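Local atomic coordinates of leucine aminopeptidase (Parabacteroides distasonis, PDB entry 3TC8), a protein that probably acts as a zinc-dependent exopeptidase of the M28 family, removing residues from the amino end of peptides. Residues Pro20-Ala24 against Asp25-Ala29; Leu136-Ala139 against Arg140-Gln144; Tyr161-Pro164 against Glu165-Asp169; Arg217-Ala220 against Pro221-Glu224. All coordinates share one frame; numbering follows the deposited sequence.

Interaction 1. Residues Pro20-Ala24 against Asp25-Ala29; sequences PDFNA and DSAYA
The aromatic ring of Phe22 and the amide of Asn23 are the two flat groups that meet the first turn of helix 24-36. The Phe22 ring receives Ala27 CB obliquely, with CZ 3.5 Å from that methyl, while Glu137 of helix 125-144 and Leu303 of helix 292-308 also pack against its side chain. The Asn23 amide turns its oxygen to the helix start: OD1 accepts from Ser26 N at 2.9 Å, the donor standing 50° above the carbonyl plane and not on a lone pair. Its CG lies anti to the backbone N (chi1 -178°), which swings the amide forward beside the Asn23 carbonyl and over the start of the turn. The backbone takes over immediately, Ala27 N reaching Asn23 O at 3.0 Å and Tyr28 N reaching Ala24 O at 2.9 Å. The peptide N of Asn23 is itself bonded to Glu137 OE2, so a second helix grips the capping residue, and Asp25 OD1 forms a salt bridge with Arg292. Asn23 is thus the N-cap of helix 24-36, and the Phe22-Ala27 contact, from the residue before the cap to the fourth helical residue, is that of a hydrophobic staple.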
ATOM      1  N   PRO A  20       5.974   3.707 -19.693  1.00 10.97           N
ATOM      2  CA  PRO A  20       5.508   2.363 -19.914  1.00 11.22           C
ATOM      3  C   PRO A  20       4.004   2.219 -19.717  1.00 10.42           C
ATOM      4  O   PRO A  20       3.361   2.991 -19.022  1.00 11.20           O
ATOM      5  CB  PRO A  20       6.272   1.570 -18.852  1.00 13.40           C
ATOM      6  CG  PRO A  20       7.399   2.339 -18.482  1.00 14.33           C
ATOM      7  CD  PRO A  20       6.999   3.760 -18.649  1.00 12.45           C
ATOM      8  N   ASP A  21       3.483   1.138 -20.279  1.00 10.64           N
ATOM      9  CA  ASP A  21       2.080   0.755 -20.206  0.50 10.08           C
ATOM     10  C   ASP A  21       1.877  -0.171 -18.997  1.00 10.72           C
ATOM     11  O   ASP A  21       2.405  -1.298 -18.981  1.00 13.05           O
ATOM     12  CB  ASP A  21       1.795   0.006 -21.519  0.50 10.71           C
ATOM     13  CG  ASP A  21       0.339  -0.241 -21.800  0.50 12.82           C
ATOM     14  OD1 ASP A  21      -0.515  -0.085 -20.909  0.50 13.14           O
ATOM     15  OD2 ASP A  21       0.034  -0.655 -22.943  0.50 16.55           O
ATOM     16  N   PHE A  22       1.122   0.244 -18.005  1.00  9.29           N
ATOM     17  CA  PHE A  22       0.755  -0.591 -16.868  1.00  9.39           C
ATOM     18  C   PHE A  22      -0.223  -1.657 -17.376  1.00  8.85           C
ATOM     19  O   PHE A  22      -1.290  -1.340 -17.914  1.00  9.97           O
ATOM     20  CB  PHE A  22       0.072   0.283 -15.836  1.00  9.73           C
ATOM     21  CG  PHE A  22      -0.399  -0.436 -14.567  1.00  7.89           C
ATOM     22  CD1 PHE A  22      -1.670  -0.968 -14.491  1.00  9.37           C
ATOM     23  CD2 PHE A  22       0.423  -0.491 -13.468  1.00  8.49           C
ATOM     24  CE1 PHE A  22      -2.109  -1.538 -13.317  1.00  9.06           C
ATOM     25  CE2 PHE A  22      -0.030  -1.066 -12.277  1.00  8.62           C
ATOM     26  CZ  PHE A  22      -1.299  -1.560 -12.221  1.00  8.44           C
ATOM     27  N   ASN A  23       0.116  -2.929 -17.175  1.00  8.52           N
ATOM     28  CA  ASN A  23      -0.745  -4.023 -17.600  1.00  8.94           C
ATOM     29  C   ASN A  23      -1.658  -4.391 -16.443  1.00  9.35           C
ATOM     30  O   ASN A  23      -1.227  -5.027 -15.460  1.00  9.22           O
ATOM     31  CB  ASN A  23       0.143  -5.197 -18.039  1.00  9.94           C
ATOM     32  CG  ASN A  23      -0.610  -6.385 -18.560  1.00 11.45           C
ATOM     33  OD1 ASN A  23      -1.660  -6.735 -18.100  1.00 14.03           O
ATOM     34  ND2 ASN A  23       0.063  -7.127 -19.419  1.00 16.36           N
ATOM     35  N   ALA A  24      -2.925  -3.991 -16.539  1.00  9.23           N
ATOM     36  CA  ALA A  24      -3.859  -4.206 -15.444  1.00  9.87           C
ATOM     37  C   ALA A  24      -4.192  -5.684 -15.260  1.00  9.50           C
ATOM     38  O   ALA A  24      -4.460  -6.100 -14.122  1.00 10.11           O
ATOM     39  CB  ALA A  24      -5.102  -3.384 -15.631  1.00 12.36           C
ATOM     40  N   ASP A  25      -4.198  -6.488 -16.319  1.00 10.04           N
ATOM     41  CA  ASP A  25      -4.389  -7.938 -16.204  0.50  9.45           C
ATOM     42  C   ASP A  25      -3.305  -8.518 -15.329  1.00  9.56           C
ATOM     43  O   ASP A  25      -3.542  -9.387 -14.487  1.00  9.89           O
ATOM     44  CB  ASP A  25      -4.293  -8.653 -17.567  0.50 10.63           C
ATOM     45  CG  ASP A  25      -5.556  -8.529 -18.416  0.50 11.04           C
ATOM     46  OD1 ASP A  25      -6.648  -8.160 -17.921  0.50 12.86           O
ATOM     47  OD2 ASP A  25      -5.438  -8.862 -19.625  0.50 15.83           O
ATOM     48  N   SER A  26      -2.082  -8.092 -15.564  1.00  9.10           N
ATOM     49  CA  SER A  26      -0.958  -8.510 -14.785  1.00  9.14           C
ATOM     50  C   SER A  26      -1.057  -8.106 -13.315  1.00  8.56           C
ATOM     51  O   SER A  26      -0.829  -8.920 -12.410  1.00  9.09           O
ATOM     52  CB  SER A  26       0.331  -7.978 -15.410  1.00  9.95           C
ATOM     53  OG  SER A  26       1.454  -8.151 -14.553  1.00 10.51           O
ATOM     54  N   ALA A  27      -1.406  -6.844 -13.092  1.00  8.22           N
ATOM     55  CA  ALA A  27      -1.604  -6.401 -11.720  1.00  8.12           C
ATOM     56  C   ALA A  27      -2.678  -7.249 -11.020  1.00  8.34           C
ATOM     57  O   ALA A  27      -2.528  -7.617  -9.857  1.00  8.44           O
ATOM     58  CB  ALA A  27      -1.965  -4.921 -11.704  1.00  9.12           C
ATOM     59  N   TYR A  28      -3.786  -7.483 -11.706  1.00  8.03           N
ATOM     60  CA  TYR A  28      -4.854  -8.291 -11.141  1.00  8.46           C
ATOM     61  C   TYR A  28      -4.349  -9.676 -10.739  1.00  8.74           C
ATOM     62  O   TYR A  28      -4.630 -10.172  -9.649  1.00  9.00           O
ATOM     63  CB  TYR A  28      -5.980  -8.400 -12.169  1.00  9.32           C
ATOM     64  CG  TYR A  28      -7.177  -9.178 -11.706  1.00 10.25           C
ATOM     65  CD1 TYR A  28      -7.203 -10.562 -11.700  1.00 11.81           C
ATOM     66  CD2 TYR A  28      -8.304  -8.499 -11.270  1.00 10.76           C
ATOM     67  CE1 TYR A  28      -8.369 -11.233 -11.248  1.00 13.83           C
ATOM     68  CE2 TYR A  28      -9.450  -9.156 -10.821  1.00 12.42           C
ATOM     69  CZ  TYR A  28      -9.462 -10.502 -10.805  1.00 12.88           C
ATOM     70  OH  TYR A  28     -10.606 -11.175 -10.354  1.00 17.17           O
ATOM     71  N   ALA A  29      -3.551 -10.287 -11.605  1.00  9.10           N
ATOM     72  CA  ALA A  29      -3.008 -11.596 -11.310  1.00  8.66           C
ATOM     73  C   ALA A  29      -2.065 -11.534 -10.118  1.00  8.87           C
ATOM     74  O   ALA A  29      -2.001 -12.514  -9.351  1.00  9.16           O
ATOM     75  CB  ALA A  29      -2.307 -12.178 -12.532  1.00 10.51           C
TER

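Interaction 2. Residues Leu136-Ala139 against Arg140-Gln144; sequences LEIA and RQIGQ
Leu136-Ala139 and Arg140-Gln144 are the last turns of helix 125-144, joined by regular i to i+4 bonds such as Arg140 N to Leu136 O at 2.9 Å. On one side of these turns the Glu137 carboxylate is held by two side chains. Arg140 grips it side-on with two nitrogens: Arg140 NE reaches Glu137 OE1 at 2.8 Å, nearly within the guanidinium plane, and NH2 reaches Glu137 OE2 at 3.0 Å on the syn lone pair, with a weak further bond from NH2 to OE1. The carboxylate and guanidinium planes are 39° apart, so the bidentate salt bridge is twisted. A bend at chi2 (57°) brings the Glu137 carboxylate round to its partners. Gln141 NE2 meets Glu137 OE2 at 2.9 Å, but from above the carboxylate plane. On another side of the helix Ile138 CG2 touches Ile142 CD1 at 3.7 Å, and both isoleucines pack on helix 292-308. Glu137 is also bonded through OE1 to Ser26 OG of helix 24-36. With both oxygens of a buried carboxylate held by several partners, one of them a guanidinium, Glu137 is probably ionised and its rotation closely fixed.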
ATOM      1  N   LEU A 136       3.792  -4.199  -7.777  1.00  7.13           N
ATOM      2  CA  LEU A 136       4.517  -5.214  -8.479  1.00  7.85           C
ATOM      3  C   LEU A 136       4.506  -4.960  -9.971  1.00  7.16           C
ATOM      4  O   LEU A 136       5.540  -5.109 -10.620  1.00  7.84           O
ATOM      5  CB  LEU A 136       4.004  -6.635  -8.185  1.00  8.18           C
ATOM      6  CG  LEU A 136       4.339  -7.182  -6.788  1.00  8.89           C
ATOM      7  CD1 LEU A 136       3.495  -8.446  -6.555  1.00 10.34           C
ATOM      8  CD2 LEU A 136       5.845  -7.531  -6.678  1.00  9.47           C
ATOM      9  N   GLU A 137       3.366  -4.594 -10.527  1.00  7.11           N
ATOM     10  CA  GLU A 137       3.309  -4.309 -11.951  1.00  8.02           C
ATOM     11  C   GLU A 137       4.108  -3.064 -12.316  1.00  7.76           C
ATOM     12  O   GLU A 137       4.816  -3.029 -13.329  1.00  8.43           O
ATOM     13  CB  GLU A 137       1.867  -4.229 -12.396  1.00  8.49           C
ATOM     14  CG  GLU A 137       1.674  -3.801 -13.839  1.00  8.92           C
ATOM     15  CD  GLU A 137       2.375  -4.673 -14.868  1.00  9.10           C
ATOM     16  OE1 GLU A 137       2.739  -5.834 -14.559  1.00  9.54           O
ATOM     17  OE2 GLU A 137       2.507  -4.224 -16.050  1.00 10.41           O
ATOM     18  N   ILE A 138       4.061  -2.029 -11.476  1.00  8.19           N
ATOM     19  CA  ILE A 138       4.888  -0.834 -11.646  1.00  8.28           C
ATOM     20  C   ILE A 138       6.362  -1.210 -11.633  1.00  8.23           C
ATOM     21  O   ILE A 138       7.140  -0.815 -12.493  1.00  8.49           O
ATOM     22  CB  ILE A 138       4.530   0.222 -10.591  1.00  8.05           C
ATOM     23  CG1 ILE A 138       3.179   0.855 -10.908  1.00  8.98           C
ATOM     24  CG2 ILE A 138       5.639   1.300 -10.455  1.00  9.24           C
ATOM     25  CD1 ILE A 138       2.519   1.522  -9.755  1.00 10.16           C
ATOM     26  N   ALA A 139       6.759  -2.049 -10.662  1.00  8.46           N
ATOM     27  CA  ALA A 139       8.124  -2.461 -10.535  1.00  8.51           C
ATOM     28  C   ALA A 139       8.569  -3.311 -11.739  1.00  8.13           C
ATOM     29  O   ALA A 139       9.713  -3.215 -12.198  1.00  8.44           O
ATOM     30  CB  ALA A 139       8.289  -3.252  -9.205  1.00  9.09           C
ATOM     31  N   ARG A 140       7.662  -4.138 -12.268  1.00  8.17           N
ATOM     32  CA  ARG A 140       7.958  -4.896 -13.452  1.00  8.46           C
ATOM     33  C   ARG A 140       8.307  -3.992 -14.620  1.00  8.67           C
ATOM     34  O   ARG A 140       9.264  -4.197 -15.372  1.00  9.12           O
ATOM     35  CB  ARG A 140       6.792  -5.823 -13.822  1.00  8.41           C
ATOM     36  CG  ARG A 140       7.133  -6.809 -14.922  1.00  9.17           C
ATOM     37  CD  ARG A 140       6.019  -7.809 -15.203  1.00 10.06           C
ATOM     38  NE  ARG A 140       4.872  -7.187 -15.868  1.00  9.54           N
ATOM     39  CZ  ARG A 140       4.627  -7.233 -17.157  1.00 10.19           C
ATOM     40  NH1 ARG A 140       5.374  -7.930 -18.012  1.00 11.75           N
ATOM     41  NH2 ARG A 140       3.590  -6.588 -17.597  1.00 11.00           N
ATOM     42  N   GLN A 141       7.549  -2.906 -14.769  1.00  8.45           N
ATOM     43  CA  GLN A 141       7.817  -1.930 -15.813  1.00  8.83           C
ATOM     44  C   GLN A 141       9.117  -1.163 -15.569  1.00  8.73           C
ATOM     45  O   GLN A 141       9.895  -0.951 -16.504  1.00  9.28           O
ATOM     46  CB  GLN A 141       6.670  -0.969 -15.939  1.00  9.36           C
ATOM     47  CG  GLN A 141       5.344  -1.610 -16.400  1.00  9.17           C
ATOM     48  CD  GLN A 141       5.430  -2.346 -17.687  1.00  9.69           C
ATOM     49  OE1 GLN A 141       6.168  -1.931 -18.610  1.00 10.43           O
ATOM     50  NE2 GLN A 141       4.696  -3.458 -17.800  1.00 11.00           N
ATOM     51  N   ILE A 142       9.395  -0.793 -14.333  1.00  8.91           N
ATOM     52  CA  ILE A 142      10.628  -0.109 -14.009  1.00  9.12           C
ATOM     53  C   ILE A 142      11.826  -0.988 -14.339  1.00  9.38           C
ATOM     54  O   ILE A 142      12.827  -0.520 -14.880  1.00 10.60           O
ATOM     55  CB  ILE A 142      10.658   0.322 -12.506  1.00  9.22           C
ATOM     56  CG1 ILE A 142       9.618   1.391 -12.240  1.00  9.50           C
ATOM     57  CG2 ILE A 142      12.059   0.752 -12.078  1.00 10.35           C
ATOM     58  CD1 ILE A 142       9.301   1.569 -10.759  1.00 10.11           C
ATOM     59  N   GLY A 143      11.743  -2.287 -14.026  1.00  9.66           N
ATOM     60  CA  GLY A 143      12.829  -3.170 -14.321  1.00 10.71           C
ATOM     61  C   GLY A 143      13.150  -3.239 -15.817  1.00 11.53           C
ATOM     62  O   GLY A 143      14.275  -3.469 -16.202  1.00 13.62           O
ATOM     63  N   GLN A 144      12.145  -3.069 -16.659  1.00 12.29           N
ATOM     64  CA  GLN A 144      12.334  -3.111 -18.113  1.00 13.78           C
ATOM     65  C   GLN A 144      12.756  -1.767 -18.708  1.00 13.70           C
ATOM     66  O   GLN A 144      13.359  -1.753 -19.790  1.00 17.24           O
ATOM     67  CB  GLN A 144      11.029  -3.532 -18.802  1.00 14.12           C
ATOM     68  CG  GLN A 144      10.513  -4.988 -18.499  1.00 15.64           C
ATOM     69  CD  GLN A 144       8.971  -5.297 -18.949  1.00 19.03           C
ATOM     70  OE1 GLN A 144       8.531  -6.480 -19.041  1.00 24.57           O
ATOM     71  NE2 GLN A 144       8.207  -4.255 -19.235  1.00 22.84           N
TER

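Interaction 3. Residues Tyr161-Pro164 against Glu165-Asp169; sequences YGTP and EFVTD
Pro164 and Phe166 fold onto each other within a type I beta turn, Pro164 to Val167, in the long loop between strand 150-156 and helix 177-184. The turn is closed by Val167 N donating to Pro164 O at 3.0 Å. At the third turn position Phe166 places CG between its backbone N and carbonyl carbon (chi1 56°), a crowded position that carries the ring back over the proline. Pro164 CG then sits above one ring face, 3.8 Å from the centroid of Phe166 and 21° off the ring normal, in a CH-pi contact displaced toward CZ. Pro164 CG also touches Val167 CG2 at 3.7 Å, so this one carbon meets both the phenylalanine ring and the valine. Val167 CG1 meets Thr163 CG2, also at 3.7 Å. Residues outside the two segments hold the turn: Arg119 by a cation-pi contact with Phe166, Tyr108 edge-to-face with the same ring, and Asp110, whose OD2 bonds to Glu165 N. The loop leaves the zinc ligand Asp160 directly, and the Glu165 side chain is about 7 Å from that of His281, another ligand, and about 11 Å from the zinc ion, so the turn lies at the periphery of the metal site. The threonine torsion that turns CG2 to Val167 (chi1 -55°) points OG1 to a water, which lies 2.8 Å from Thr163 OG1 and donates to Asp169 O.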
ATOM      1  N   TYR A 161      -2.984  -4.876  12.034  1.00  8.49           N
ATOM      2  CA  TYR A 161      -3.108  -5.680  13.262  1.00  9.20           C
ATOM      3  C   TYR A 161      -3.439  -4.765  14.453  1.00  8.89           C
ATOM      4  O   TYR A 161      -3.177  -5.112  15.599  1.00 10.35           O
ATOM      5  CB  TYR A 161      -1.813  -6.494  13.491  1.00  9.61           C
ATOM      6  CG  TYR A 161      -1.960  -7.882  14.092  1.00  9.95           C
ATOM      7  CD1 TYR A 161      -2.403  -8.098  15.412  1.00 10.82           C
ATOM      8  CD2 TYR A 161      -1.572  -9.003  13.370  1.00 10.41           C
ATOM      9  CE1 TYR A 161      -2.446  -9.373  15.919  1.00 12.35           C
ATOM     10  CE2 TYR A 161      -1.581 -10.278  13.904  1.00 11.29           C
ATOM     11  CZ  TYR A 161      -2.029 -10.438  15.198  1.00 12.25           C
ATOM     12  OH  TYR A 161      -2.033 -11.722  15.727  1.00 15.19           O
ATOM     13  N   GLY A 162      -4.060  -3.627  14.201  1.00  8.76           N
ATOM     14  CA  GLY A 162      -4.432  -2.703  15.256  1.00  9.13           C
ATOM     15  C   GLY A 162      -5.637  -3.171  16.035  1.00  9.35           C
ATOM     16  O   GLY A 162      -6.340  -4.118  15.663  1.00  9.65           O
ATOM     17  N   THR A 163      -5.873  -2.502  17.153  1.00  9.23           N
ATOM     18  CA  THR A 163      -6.933  -2.860  18.094  1.00  9.46           C
ATOM     19  C   THR A 163      -8.248  -3.060  17.356  1.00  9.57           C
ATOM     20  O   THR A 163      -8.714  -2.144  16.660  1.00 10.07           O
ATOM     21  CB  THR A 163      -7.123  -1.749  19.136  1.00  9.52           C
ATOM     22  OG1 THR A 163      -5.859  -1.496  19.760  1.00 10.35           O
ATOM     23  CG2 THR A 163      -8.177  -2.149  20.171  1.00 11.67           C
ATOM     24  N   PRO A 164      -8.926  -4.206  17.560  1.00  9.38           N
ATOM     25  CA  PRO A 164     -10.209  -4.408  16.884  1.00  9.34           C
ATOM     26  C   PRO A 164     -11.381  -3.794  17.648  1.00  9.54           C
ATOM     27  O   PRO A 164     -11.298  -3.487  18.848  1.00 10.02           O
ATOM     28  CB  PRO A 164     -10.321  -5.924  16.820  1.00 10.39           C
ATOM     29  CG  PRO A 164      -9.573  -6.387  17.997  1.00 11.16           C
ATOM     30  CD  PRO A 164      -8.437  -5.440  18.185  1.00  9.54           C
ATOM     31  N   GLU A 165     -12.497  -3.698  16.957  1.00  9.89           N
ATOM     32  CA  GLU A 165     -13.688  -3.079  17.506  1.00 11.07           C
ATOM     33  C   GLU A 165     -14.170  -3.737  18.780  1.00 11.99           C
ATOM     34  O   GLU A 165     -14.743  -3.073  19.622  1.00 14.16           O
ATOM     35  CB  GLU A 165     -14.816  -3.100  16.485  1.00 12.58           C
ATOM     36  CG  GLU A 165     -14.541  -2.262  15.247  1.00 13.61           C
ATOM     37  CD  GLU A 165     -14.430  -0.776  15.560  1.00 18.16           C
ATOM     38  OE1 GLU A 165     -15.466  -0.189  15.817  1.00 24.23           O
ATOM     39  OE2 GLU A 165     -13.303  -0.227  15.565  1.00 19.58           O
ATOM     40  N   PHE A 166     -13.912  -5.043  18.936  1.00 11.77           N
ATOM     41  CA  PHE A 166     -14.411  -5.786  20.095  1.00 11.74           C
ATOM     42  C   PHE A 166     -13.479  -5.735  21.285  1.00 12.66           C
ATOM     43  O   PHE A 166     -13.801  -6.337  22.321  1.00 15.13           O
ATOM     44  CB  PHE A 166     -14.731  -7.248  19.665  1.00 12.70           C
ATOM     45  CG  PHE A 166     -13.577  -7.980  19.029  1.00 12.37           C
ATOM     46  CD1 PHE A 166     -12.575  -8.541  19.776  1.00 13.72           C
ATOM     47  CD2 PHE A 166     -13.522  -8.148  17.662  1.00 11.94           C
ATOM     48  CE1 PHE A 166     -11.533  -9.222  19.192  1.00 13.47           C
ATOM     49  CE2 PHE A 166     -12.478  -8.834  17.050  1.00 13.07           C
ATOM     50  CZ  PHE A 166     -11.469  -9.380  17.809  1.00 13.33           C
ATOM     51  N   VAL A 167     -12.359  -5.025  21.197  1.00 11.70           N
ATOM     52  CA  VAL A 167     -11.464  -4.824  22.331  1.00 11.46           C
ATOM     53  C   VAL A 167     -11.628  -3.412  22.851  1.00 11.10           C
ATOM     54  O   VAL A 167     -11.517  -2.446  22.118  1.00 12.54           O
ATOM     55  CB  VAL A 167      -9.991  -5.081  21.903  1.00 11.27           C
ATOM     56  CG1 VAL A 167      -8.963  -4.565  22.914  1.00 13.07           C
ATOM     57  CG2 VAL A 167      -9.762  -6.587  21.641  1.00 12.78           C
ATOM     58  N   THR A 168     -11.906  -3.288  24.150  1.00 12.24           N
ATOM     59  CA  THR A 168     -12.148  -1.995  24.785  1.00 13.18           C
ATOM     60  C   THR A 168     -10.890  -1.263  25.232  1.00 12.84           C
ATOM     61  O   THR A 168     -10.897  -0.036  25.248  1.00 14.75           O
ATOM     62  CB  THR A 168     -13.129  -2.149  25.958  1.00 14.29           C
ATOM     63  OG1 THR A 168     -12.550  -3.036  26.910  1.00 16.64           O
ATOM     64  CG2 THR A 168     -14.496  -2.644  25.514  1.00 17.92           C
ATOM     65  N   ASP A 169      -9.820  -1.961  25.562  1.00 13.71           N
ATOM     66  CA  ASP A 169      -8.591  -1.297  25.959  1.00 15.21           C
ATOM     67  C   ASP A 169      -7.985  -0.533  24.787  1.00 12.72           C
ATOM     68  O   ASP A 169      -8.108  -0.957  23.622  1.00 13.02           O
ATOM     69  CB  ASP A 169      -7.587  -2.305  26.497  1.00 19.28           C
ATOM     70  CG  ASP A 169      -7.711  -2.517  28.019  1.00 25.56           C
ATOM     71  OD1 ASP A 169      -8.697  -2.035  28.699  1.00 27.37           O
ATOM     72  OD2 ASP A 169      -6.786  -3.190  28.543  1.00 34.54           O
TER
HETATM   73  O   HOH W   1      -5.781  -2.013  22.528  1.00 12.20           O

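Interaction 4. Residues Arg217-Ala220 against Pro221-Glu224; sequences RAAA and PIVE
Ala219 O receives two backbone donors from the next turn: Val223 N at 3.0 Å, nearly straight at 167°, and Ile222 N at 2.9 Å in a weak bond bent to 125°. Ala220 O is bonded by Glu224 N at 2.9 Å, with the donor approaching nearly along the C=O axis. Between these lies Pro221, whose ring nitrogen has no hydrogen to give. Pro221 N comes 3.1 Å from Ala219 O without bonding. Neither Pro221 nor Ile222 donates to the turn before in the usual way, which makes helix 213-233 a proline-kinked helix, with Ala219 well off helical backbone angles (phi -157°). Pro221 CD packs 3.6 Å from Ala220 CB of the preceding residue. Regular i to i+4 bonding is restored beyond the kink by Val223 and Glu224. Side chains add an apolar touch, Ala219 CB to Ile222 CG1 at 4.0 Å, and these two residues together with Val223 pack on Ile263 of strand 262-266, the edge strand of the mixed sheet. The carboxylate of Glu224 finds its partner in Lys211, with OE2 in a salt bridge to NZ.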
ATOM      1  N   ARG A 217      -1.775  18.206   3.783  1.00 10.07           N
ATOM      2  CA  ARG A 217      -1.044  19.018   4.734  1.00 10.57           C
ATOM      3  C   ARG A 217       0.462  18.887   4.582  1.00 10.46           C
ATOM      4  O   ARG A 217       1.192  19.884   4.676  1.00 12.18           O
ATOM      5  CB  ARG A 217      -1.489  18.711   6.156  1.00 10.43           C
ATOM      6  CG  ARG A 217      -1.139  19.795   7.193  1.00 11.55           C
ATOM      7  CD  ARG A 217      -2.002  21.057   7.050  1.00 11.67           C
ATOM      8  NE  ARG A 217      -1.901  21.910   8.216  1.00 12.62           N
ATOM      9  CZ  ARG A 217      -0.941  22.802   8.467  1.00 13.82           C
ATOM     10  NH1 ARG A 217      -0.010  23.063   7.572  1.00 15.05           N
ATOM     11  NH2 ARG A 217      -0.930  23.425   9.650  1.00 14.09           N
ATOM     12  N   ALA A 218       0.942  17.667   4.351  1.00 10.84           N
ATOM     13  CA  ALA A 218       2.370  17.400   4.231  1.00 10.72           C
ATOM     14  C   ALA A 218       2.925  17.581   2.832  1.00 10.12           C
ATOM     15  O   ALA A 218       4.121  17.754   2.698  1.00 11.83           O
ATOM     16  CB  ALA A 218       2.694  15.958   4.660  1.00 12.51           C
ATOM     17  N   ALA A 219       2.091  17.443   1.810  1.00 10.00           N
ATOM     18  CA  ALA A 219       2.578  17.143   0.455  1.00  9.87           C
ATOM     19  C   ALA A 219       1.581  17.578  -0.582  1.00 10.35           C
ATOM     20  O   ALA A 219       1.376  16.926  -1.606  1.00 10.34           O
ATOM     21  CB  ALA A 219       2.898  15.674   0.332  1.00 11.24           C
ATOM     22  N   ALA A 220       0.971  18.745  -0.407  1.00 10.46           N
ATOM     23  CA  ALA A 220      -0.029  19.212  -1.379  1.00 11.07           C
ATOM     24  C   ALA A 220       0.499  19.272  -2.795  1.00 10.93           C
ATOM     25  O   ALA A 220      -0.221  18.932  -3.701  1.00 10.79           O
ATOM     26  CB  ALA A 220      -0.655  20.553  -0.984  1.00 12.74           C
ATOM     27  N   PRO A 221       1.754  19.683  -3.023  1.00 11.50           N
ATOM     28  CA  PRO A 221       2.231  19.705  -4.424  1.00 11.33           C
ATOM     29  C   PRO A 221       2.266  18.333  -5.043  1.00 10.30           C
ATOM     30  O   PRO A 221       2.097  18.187  -6.259  1.00 11.04           O
ATOM     31  CB  PRO A 221       3.631  20.322  -4.315  1.00 12.57           C
ATOM     32  CG  PRO A 221       3.581  21.148  -3.065  1.00 13.43           C
ATOM     33  CD  PRO A 221       2.702  20.369  -2.124  1.00 12.08           C
ATOM     34  N   ILE A 222       2.517  17.296  -4.242  1.00 10.39           N
ATOM     35  CA  ILE A 222       2.532  15.928  -4.709  1.00 10.11           C
ATOM     36  C   ILE A 222       1.121  15.477  -5.037  1.00 10.10           C
ATOM     37  O   ILE A 222       0.886  14.864  -6.079  1.00 10.20           O
ATOM     38  CB  ILE A 222       3.229  14.969  -3.703  1.00 10.54           C
ATOM     39  CG1 ILE A 222       4.612  15.515  -3.263  1.00 10.70           C
ATOM     40  CG2 ILE A 222       3.321  13.554  -4.271  1.00 11.43           C
ATOM     41  CD1 ILE A 222       5.591  15.799  -4.412  1.00 12.23           C
ATOM     42  N   VAL A 223       0.170  15.765  -4.139  1.00  9.38           N
ATOM     43  CA  VAL A 223      -1.229  15.512  -4.423  1.00  9.81           C
ATOM     44  C   VAL A 223      -1.631  16.142  -5.758  1.00 10.63           C
ATOM     45  O   VAL A 223      -2.240  15.510  -6.619  1.00 10.55           O
ATOM     46  CB  VAL A 223      -2.183  15.973  -3.290  1.00 10.27           C
ATOM     47  CG1 VAL A 223      -3.633  15.748  -3.688  1.00 11.20           C
ATOM     48  CG2 VAL A 223      -1.848  15.271  -1.963  1.00 10.39           C
ATOM     49  N   GLU A 224      -1.334  17.432  -5.898  1.00 10.34           N
ATOM     50  CA  GLU A 224      -1.719  18.144  -7.097  1.00 11.16           C
ATOM     51  C   GLU A 224      -1.099  17.540  -8.357  1.00 10.66           C
ATOM     52  O   GLU A 224      -1.759  17.410  -9.375  1.00 11.15           O
ATOM     53  CB  GLU A 224      -1.430  19.633  -6.972  1.00 12.19           C
ATOM     54  CG  GLU A 224      -2.363  20.278  -5.917  1.00 15.54           C
ATOM     55  CD  GLU A 224      -3.822  20.141  -6.263  1.00 17.43           C
ATOM     56  OE1 GLU A 224      -4.177  20.441  -7.453  1.00 19.76           O
ATOM     57  OE2 GLU A 224      -4.602  19.754  -5.357  1.00 19.14           O
TER

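From the N terminus the four contacts follow in series; each joins neighbouring parts of one continuous segment, and none nests within or crosses another. Interaction 1 starts helix 24-36, and interaction 2 lies at the end of helix 125-144. These two touch: Ser26 and Asn23 both reach Glu137, tying the N-terminal helix to helix 125-144, while helix 292-308 packs against both. Interaction 3 rounds a turn in the loop after strand 150-156, on the opposite side of the chain's centre, about 36 Å from interaction 1 between centres. Interaction 4 marks the kink in helix 213-233 beside edge strand 262-266; its nearest atoms are about 13 Å from those of interaction 2.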